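Local coordinates for protein trimeric intracellular cation channel type 1B.2 (Caenorhabditis elegans, PDB 5EIK) that forms a homotrimeric potassium channel of intracellular membranes, binds PIP2 and may supply potassium counter-ions during calcium release, at residues F106-P109 with F110-V113; A117-F120 with P121-L124. All blocks are in the same frame, centred on the assembly; numbering follows the deposited sequence.

Overall arrangement
Both contacts are local, and they follow in series on what is probably the cytoplasmic side of the channel subunit. The chain leaves the transmembrane helix 92-107 and turns sharply at contact 1, where 106-109 meets 110-113. This closes the short loop into helix 112-117. Helix 112-117 ends at contact 2, where 117-120 meets 121-124 and the chain enters the long helix 120-148. The two neither nest nor cross. Their centres lie about 15 Å apart. Together they shape the link between two transmembrane helices. Both also border helix 30-47, which touches Phe106 at the first contact and Ala117 and Lys123 at the second.

Contact 1: residues F106-P109 with F110-V113; sequences FYSP and FDVV. With CPL (1-palmitoyl-2-linoleoyl-sn-glycero-3-phosphocholine), chain C.
Ser108 OG stands between its own backbone N and carbonyl carbon (chi1 74°), which turns it to the backbone N-H of Val113. Val113 CG2, anti to its own carbonyl carbon, lies beside Ser108 CB at 3.6 Å. The motif is a type II beta turn over Ser108-Asp111, joining the end of helix 92-107 to the start of helix 112-117. Pro109 and Phe110 are its corner residues, and Phe110 has the positive phi of 62° that this turn needs. Asp111 N donates to Ser108 O, though the modelled place of that N is less sure. Val112 N reaches Pro109 O in a weak bond. Phe110 CD2 lies 3.9 Å from Pro109 CB on the surface. Asp111 stands just before the helix, yet its side chain does not cap it. OD2 pairs with Arg44 instead, in a salt bridge to helix 30-47. Asp111 OD1 accepts a hydrogen bond from a water whose O is 2.6 Å away. The same water also bonds Ser108 OG and bridges the two side chains. The Tyr107 ring lies between Phe106 CB over one face and a methyl of the bound phosphatidylcholine's choline over the other. That methyl carbon, CPL C6, is 3.6 Å above the plane of the Tyr107 ring, over its centre. Tyr107 OH bonds Ser55 O. With an alanine here, the choline methyl is likely to lose the ring face it rests on, and Ser55 O its phenol partner. Past the turn, Val113 N donates to Ser108 OG at 3.2 Å, with an N-H...O angle of 153°.

Contact 2: residues A117-F120 with P121-L124; sequences ATWF and PVKL
The first turn of helix 120-148 starts here, where the chain leaves helix 112-117 through a short loop. Pro121 CD sits over one face of the Trp119 indole and makes a CH-pi contact with its five-membered ring, 3.3 Å from the centroid and 6° off the ring normal. Trp119 CG is anti to the backbone N (chi1 177°), and this extended side chain lies across Pro121 at about a right angle. The six-membered part of the indole reaches Val122, with Trp119 CE3 3.4 Å from Val122 CG2. Phe120 CE2 meets Leu124 CD1, one helical turn on, at 3.7 Å. Backbone bonds run beside these pairs. Trp119 O accepts from Lys123 N at 3.0 Å and, weakly, from Val122 N. Phe120 O accepts from Leu124 N at 2.8 Å. Lys123 CB rests on Ala117 O at 3.5 Å, and its side chain touches Leu38 of helix 30-47. Ala117 packs against Val37 and Leu41 of that same helix and also touches a bound detergent. Pro121 has no N-H to donate, which costs little in a first turn, where such groups lack an acceptor one turn back. Trp119 O and Phe120 O take up the N-H groups of Val122, Lys123 and Leu124, the first of these only weakly. The proline therefore leaves no break in the bonding of this turn.

Contact 1: residues F106-P109 with F110-V113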
ATOM      1  N   PHE A 106      15.237 -20.733 -11.746  1.00 35.44           N
ATOM      2  CA  PHE A 106      14.930 -21.630 -10.641  1.00 39.62           C
ATOM      3  C   PHE A 106      14.888 -23.113 -10.984  1.00 40.45           C
ATOM      4  O   PHE A 106      15.168 -23.945 -10.128  1.00 43.82           O
ATOM      5  CB  PHE A 106      13.587 -21.249  -9.989  1.00 32.61           C
ATOM      6  CG  PHE A 106      13.663 -20.049  -9.096  1.00 40.12           C
ATOM      7  CD1 PHE A 106      13.564 -18.760  -9.616  1.00 43.67           C
ATOM      8  CD2 PHE A 106      13.844 -20.207  -7.727  1.00 33.63           C
ATOM      9  CE1 PHE A 106      13.640 -17.647  -8.783  1.00 34.75           C
ATOM     10  CE2 PHE A 106      13.922 -19.102  -6.885  1.00 35.17           C
ATOM     11  CZ  PHE A 106      13.821 -17.818  -7.417  1.00 35.03           C
ATOM     12  N   TYR A 107      14.556 -23.461 -12.223  1.00 39.77           N
ATOM     13  CA  TYR A 107      14.432 -24.881 -12.554  1.00 46.23           C
ATOM     14  C   TYR A 107      15.282 -25.510 -13.659  1.00 49.51           C
ATOM     15  O   TYR A 107      15.102 -26.691 -13.950  1.00 49.93           O
ATOM     16  CB  TYR A 107      12.963 -25.182 -12.840  1.00 41.12           C
ATOM     17  CG  TYR A 107      12.029 -24.621 -11.797  1.00 54.10           C
ATOM     18  CD1 TYR A 107      12.064 -25.074 -10.480  1.00 56.97           C
ATOM     19  CD2 TYR A 107      11.106 -23.632 -12.129  1.00 60.61           C
ATOM     20  CE1 TYR A 107      11.203 -24.552  -9.518  1.00 58.94           C
ATOM     21  CE2 TYR A 107      10.242 -23.105 -11.179  1.00 61.31           C
ATOM     22  CZ  TYR A 107      10.294 -23.567  -9.874  1.00 67.05           C
ATOM     23  OH  TYR A 107       9.448 -23.030  -8.929  1.00 70.08           O
ATOM     24  N   SER A 108      16.191 -24.760 -14.280  1.00 44.43           N
ATOM     25  CA  SER A 108      17.012 -25.350 -15.339  1.00 42.27           C
ATOM     26  C   SER A 108      17.725 -26.575 -14.778  1.00 40.05           C
ATOM     27  O   SER A 108      18.188 -26.567 -13.638  1.00 42.45           O
ATOM     28  CB  SER A 108      18.044 -24.345 -15.887  1.00 30.58           C
ATOM     29  OG  SER A 108      19.115 -24.137 -14.985  1.00 41.82           O
ATOM     30  N   PRO A 109      17.809 -27.652 -15.572  1.00 44.38           N
ATOM     31  CA  PRO A 109      18.469 -28.887 -15.141  1.00 43.62           C
ATOM     32  C   PRO A 109      19.930 -28.652 -14.772  1.00 40.18           C
ATOM     33  O   PRO A 109      20.644 -27.908 -15.452  1.00 38.52           O
ATOM     34  CB  PRO A 109      18.305 -29.803 -16.354  1.00 41.38           C
ATOM     35  CG  PRO A 109      18.324 -28.848 -17.488  1.00 41.71           C
ATOM     36  CD  PRO A 109      17.435 -27.736 -16.996  1.00 46.18           C
ATOM     37  N   PHE A 110      20.359 -29.281 -13.683  1.00 34.25           N
ATOM     38  CA  PHE A 110      21.730 -29.146 -13.204  1.00 44.44           C
ATOM     39  C   PHE A 110      21.982 -27.683 -12.842  1.00 44.82           C
ATOM     40  O   PHE A 110      23.119 -27.283 -12.575  1.00 47.92           O
ATOM     41  CB  PHE A 110      22.727 -29.633 -14.280  1.00 45.84           C
ATOM     42  CG  PHE A 110      22.494 -31.059 -14.725  1.00 42.42           C
ATOM     43  CD1 PHE A 110      22.798 -32.127 -13.884  1.00 47.84           C
ATOM     44  CD2 PHE A 110      21.918 -31.330 -15.964  1.00 48.68           C
ATOM     45  CE1 PHE A 110      22.528 -33.452 -14.267  1.00 44.63           C
ATOM     46  CE2 PHE A 110      21.643 -32.652 -16.361  1.00 52.89           C
ATOM     47  CZ  PHE A 110      21.948 -33.716 -15.510  1.00 37.40           C
ATOM     48  N   ASP A 111      20.911 -26.890 -12.842  1.00 43.21           N
ATOM     49  CA  ASP A 111      20.991 -25.481 -12.477  1.00 38.84           C
ATOM     50  C   ASP A 111      22.011 -24.706 -13.323  1.00 40.43           C
ATOM     51  O   ASP A 111      22.643 -23.773 -12.829  1.00 40.20           O
ATOM     52  CB  ASP A 111      21.360 -25.394 -10.988  1.00 41.24           C
ATOM     53  CG  ASP A 111      20.541 -24.353 -10.223  1.00 56.92           C
ATOM     54  OD1 ASP A 111      19.386 -24.060 -10.613  1.00 52.97           O
ATOM     55  OD2 ASP A 111      21.057 -23.845  -9.209  1.00 57.84           O
ATOM     56  N   VAL A 112      22.167 -25.083 -14.593  1.00 38.52           N
ATOM     57  CA  VAL A 112      23.137 -24.424 -15.468  1.00 40.20           C
ATOM     58  C   VAL A 112      22.935 -22.939 -15.645  1.00 37.96           C
ATOM     59  O   VAL A 112      23.899 -22.167 -15.636  1.00 40.95           O
ATOM     60  CB  VAL A 112      23.163 -25.026 -16.878  1.00 39.25           C
ATOM     61  CG1 VAL A 112      23.920 -26.331 -16.863  1.00 51.98           C
ATOM     62  CG2 VAL A 112      21.732 -25.206 -17.390  1.00 35.96           C
ATOM     63  N   VAL A 113      21.690 -22.531 -15.835  1.00 39.96           N
ATOM     64  CA  VAL A 113      21.414 -21.118 -16.026  1.00 38.74           C
ATOM     65  C   VAL A 113      21.894 -20.314 -14.831  1.00 39.15           C
ATOM     66  O   VAL A 113      22.600 -19.317 -14.988  1.00 33.89           O
ATOM     67  CB  VAL A 113      19.932 -20.875 -16.240  1.00 38.30           C
ATOM     68  CG1 VAL A 113      19.649 -19.377 -16.246  1.00 37.88           C
ATOM     69  CG2 VAL A 113      19.509 -21.524 -17.554  1.00 29.91           C
TER
HETATM   70  C1  CPL C 302       5.846 -25.111 -17.154  1.00157.05           C
HETATM   71  C2  CPL C 302       6.883 -24.576 -18.231  1.00150.58           C
HETATM   72  C3  CPL C 302       7.360 -23.125 -17.917  1.00144.30           C
HETATM   73  C4  CPL C 302       6.964 -25.265 -13.047  1.00158.89           C
HETATM   74  C5  CPL C 302       6.697 -26.298 -11.940  1.00155.51           C
HETATM   75  C6  CPL C 302       9.191 -27.099 -11.547  1.00154.06           C
HETATM   76  C7  CPL C 302       7.509 -26.815  -9.663  1.00154.33           C
HETATM   77  C8  CPL C 302       7.498 -27.988 -11.179  1.00154.67           C
HETATM   78  C11 CPL C 302       6.485 -20.893 -18.856  1.00123.37           C
HETATM   79  C12 CPL C 302       5.635 -20.362 -20.039  1.00122.55           C
HETATM   80  C13 CPL C 302       5.599 -21.297 -21.289  1.00121.44           C
HETATM   81  C14 CPL C 302       6.158 -20.646 -22.578  1.00123.44           C
HETATM   82  C15 CPL C 302       5.680 -21.297 -23.904  1.00123.99           C
HETATM   83  C16 CPL C 302       5.671 -20.287 -25.097  1.00126.01           C
HETATM   84  C17 CPL C 302       7.026 -19.639 -25.418  1.00129.22           C
HETATM   85  C18 CPL C 302       7.758 -20.274 -26.671  1.00131.51           C
HETATM   86  C19 CPL C 302       9.319 -20.536 -26.527  1.00131.80           C
HETATM   87  C20 CPL C 302      10.310 -19.549 -27.218  1.00131.37           C
HETATM   88  C21 CPL C 302      10.950 -18.487 -26.309  1.00130.79           C
HETATM   89  C22 CPL C 302      12.306 -18.942 -25.735  1.00129.25           C
HETATM   90  C23 CPL C 302      13.387 -17.891 -25.623  1.00128.17           C
HETATM   91  C24 CPL C 302      14.369 -18.124 -24.446  1.00128.68           C
HETATM   92  C25 CPL C 302      14.747 -16.804 -23.751  1.00131.24           C
HETATM   93  C26 CPL C 302      15.834 -17.027 -22.726  1.00129.32           C
HETATM   94  C31 CPL C 302       8.564 -26.217 -19.538  1.00149.47           C
HETATM   95  C32 CPL C 302       8.385 -25.517 -20.889  1.00149.47           C
HETATM   96  C33 CPL C 302       9.530 -25.884 -21.900  1.00147.16           C
HETATM   97  C34 CPL C 302       8.986 -26.434 -23.227  1.00147.45           C
HETATM   98  C35 CPL C 302       9.093 -25.449 -24.418  1.00148.25           C
HETATM   99  C36 CPL C 302       7.813 -25.443 -25.288  1.00150.88           C
HETATM  100  C37 CPL C 302       8.046 -25.100 -26.758  1.00153.15           C
HETATM  101  C38 CPL C 302       7.317 -26.017 -27.711  1.00153.95           C
HETATM  102  C39 CPL C 302       8.284 -26.443 -28.839  1.00153.08           C
HETATM  103  C40 CPL C 302       8.467 -27.708 -29.286  1.00151.45           C
HETATM  104  C41 CPL C 302       7.340 -28.708 -29.568  1.00149.93           C
HETATM  105  C42 CPL C 302       6.800 -28.437 -30.984  1.00148.28           C
HETATM  106  C43 CPL C 302       5.502 -28.109 -31.224  1.00147.81           C
HETATM  107  C44 CPL C 302       4.927 -26.739 -30.907  1.00147.66           C
HETATM  108  C45 CPL C 302       3.817 -26.740 -29.853  1.00146.70           C
HETATM  109  N   CPL C 302       7.879 -26.587 -11.064  1.00154.39           N
HETATM  110  O2  CPL C 302       8.006 -25.553 -18.301  1.00149.33           O
HETATM  111  O3  CPL C 302       6.236 -22.304 -18.377  1.00132.38           O
HETATM  112  O11 CPL C 302       7.363 -20.146 -18.309  1.00115.32           O
HETATM  113  O31 CPL C 302       9.160 -27.317 -19.475  1.00149.02           O
HETATM  114  O1P CPL C 302       4.117 -23.685 -14.902  1.00167.43           O
HETATM  115  O2P CPL C 302       4.569 -26.118 -14.442  1.00169.48           O
HETATM  116  O3P CPL C 302       6.315 -24.748 -15.773  1.00165.79           O
HETATM  117  O4P CPL C 302       5.896 -24.302 -13.260  1.00163.35           O
HETATM  118  P   CPL C 302       5.196 -24.738 -14.611  1.00168.03           P
HETATM  119  O   HOH W   1      19.097 -22.603 -12.785  1.00 35.44           O

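Contact 2: residues A117-F120 with P121-L124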
ATOM      1  N   ALA A 117      24.837 -17.607 -14.869  1.00 43.39           N
ATOM      2  CA  ALA A 117      24.526 -16.222 -14.525  1.00 40.85           C
ATOM      3  C   ALA A 117      25.289 -15.674 -13.329  1.00 42.33           C
ATOM      4  O   ALA A 117      25.490 -14.467 -13.221  1.00 42.35           O
ATOM      5  CB  ALA A 117      23.037 -16.064 -14.291  1.00 36.58           C
ATOM      6  N   THR A 118      25.715 -16.549 -12.426  1.00 40.26           N
ATOM      7  CA  THR A 118      26.445 -16.090 -11.254  1.00 41.99           C
ATOM      8  C   THR A 118      27.958 -16.093 -11.447  1.00 47.23           C
ATOM      9  O   THR A 118      28.699 -15.704 -10.549  1.00 50.05           O
ATOM     10  CB  THR A 118      26.080 -16.921 -10.012  1.00 40.56           C
ATOM     11  OG1 THR A 118      26.186 -18.317 -10.316  1.00 46.83           O
ATOM     12  CG2 THR A 118      24.654 -16.621  -9.571  1.00 43.33           C
ATOM     13  N   TRP A 119      28.417 -16.534 -12.615  1.00 43.94           N
ATOM     14  CA  TRP A 119      29.846 -16.538 -12.906  1.00 42.84           C
ATOM     15  C   TRP A 119      30.206 -15.069 -13.129  1.00 46.94           C
ATOM     16  O   TRP A 119      29.716 -14.438 -14.072  1.00 49.44           O
ATOM     17  CB  TRP A 119      30.122 -17.383 -14.158  1.00 42.41           C
ATOM     18  CG  TRP A 119      31.561 -17.404 -14.602  1.00 43.47           C
ATOM     19  CD1 TRP A 119      32.666 -17.484 -13.804  1.00 43.83           C
ATOM     20  CD2 TRP A 119      32.041 -17.396 -15.951  1.00 52.27           C
ATOM     21  NE1 TRP A 119      33.805 -17.529 -14.570  1.00 44.65           N
ATOM     22  CE2 TRP A 119      33.451 -17.477 -15.893  1.00 51.79           C
ATOM     23  CE3 TRP A 119      31.416 -17.332 -17.204  1.00 52.56           C
ATOM     24  CZ2 TRP A 119      34.250 -17.494 -17.040  1.00 49.05           C
ATOM     25  CZ3 TRP A 119      32.212 -17.351 -18.347  1.00 59.22           C
ATOM     26  CH2 TRP A 119      33.616 -17.431 -18.254  1.00 49.51           C
ATOM     27  N   PHE A 120      31.059 -14.530 -12.261  1.00 49.43           N
ATOM     28  CA  PHE A 120      31.436 -13.116 -12.312  1.00 52.13           C
ATOM     29  C   PHE A 120      31.486 -12.415 -13.673  1.00 50.91           C
ATOM     30  O   PHE A 120      30.820 -11.407 -13.869  1.00 51.39           O
ATOM     31  CB  PHE A 120      32.761 -12.884 -11.591  1.00 50.53           C
ATOM     32  CG  PHE A 120      32.991 -11.451 -11.223  1.00 59.17           C
ATOM     33  CD1 PHE A 120      32.144 -10.809 -10.321  1.00 61.03           C
ATOM     34  CD2 PHE A 120      34.044 -10.735 -11.781  1.00 54.69           C
ATOM     35  CE1 PHE A 120      32.342  -9.476  -9.974  1.00 55.33           C
ATOM     36  CE2 PHE A 120      34.251  -9.401 -11.440  1.00 56.69           C
ATOM     37  CZ  PHE A 120      33.396  -8.769 -10.534  1.00 61.19           C
ATOM     38  N   PRO A 121      32.273 -12.932 -14.627  1.00 52.80           N
ATOM     39  CA  PRO A 121      32.333 -12.267 -15.936  1.00 48.56           C
ATOM     40  C   PRO A 121      30.948 -12.024 -16.546  1.00 50.29           C
ATOM     41  O   PRO A 121      30.690 -10.969 -17.129  1.00 45.38           O
ATOM     42  CB  PRO A 121      33.164 -13.235 -16.781  1.00 48.02           C
ATOM     43  CG  PRO A 121      34.047 -13.901 -15.762  1.00 54.79           C
ATOM     44  CD  PRO A 121      33.097 -14.155 -14.615  1.00 49.70           C
ATOM     45  N   VAL A 122      30.067 -13.010 -16.407  1.00 46.13           N
ATOM     46  CA  VAL A 122      28.715 -12.918 -16.950  1.00 46.76           C
ATOM     47  C   VAL A 122      27.845 -11.962 -16.137  1.00 47.44           C
ATOM     48  O   VAL A 122      27.167 -11.085 -16.695  1.00 35.87           O
ATOM     49  CB  VAL A 122      28.046 -14.322 -16.989  1.00 51.20           C
ATOM     50  CG1 VAL A 122      26.582 -14.210 -17.425  1.00 45.27           C
ATOM     51  CG2 VAL A 122      28.815 -15.228 -17.946  1.00 48.57           C
ATOM     52  N   LYS A 123      27.868 -12.132 -14.817  1.00 40.14           N
ATOM     53  CA  LYS A 123      27.080 -11.283 -13.941  1.00 46.79           C
ATOM     54  C   LYS A 123      27.452  -9.834 -14.214  1.00 50.94           C
ATOM     55  O   LYS A 123      26.615  -8.935 -14.124  1.00 47.35           O
ATOM     56  CB  LYS A 123      27.354 -11.630 -12.475  1.00 50.52           C
ATOM     57  CG  LYS A 123      26.545 -10.802 -11.488  1.00 56.19           C
ATOM     58  CD  LYS A 123      26.708 -11.320 -10.072  1.00 69.80           C
ATOM     59  CE  LYS A 123      25.982 -10.433  -9.071  1.00 80.79           C
ATOM     60  NZ  LYS A 123      24.526 -10.321  -9.367  1.00 82.79           N
ATOM     61  N   LEU A 124      28.713  -9.622 -14.570  1.00 43.62           N
ATOM     62  CA  LEU A 124      29.205  -8.283 -14.861  1.00 52.39           C
ATOM     63  C   LEU A 124      28.641  -7.780 -16.191  1.00 47.03           C
ATOM     64  O   LEU A 124      28.273  -6.609 -16.321  1.00 48.80           O
ATOM     65  CB  LEU A 124      30.730  -8.299 -14.897  1.00 59.75           C
ATOM     66  CG  LEU A 124      31.436  -6.948 -14.813  1.00 70.08           C
ATOM     67  CD1 LEU A 124      32.598  -7.061 -13.837  1.00 77.27           C
ATOM     68  CD2 LEU A 124      31.909  -6.517 -16.196  1.00 71.25           C
TER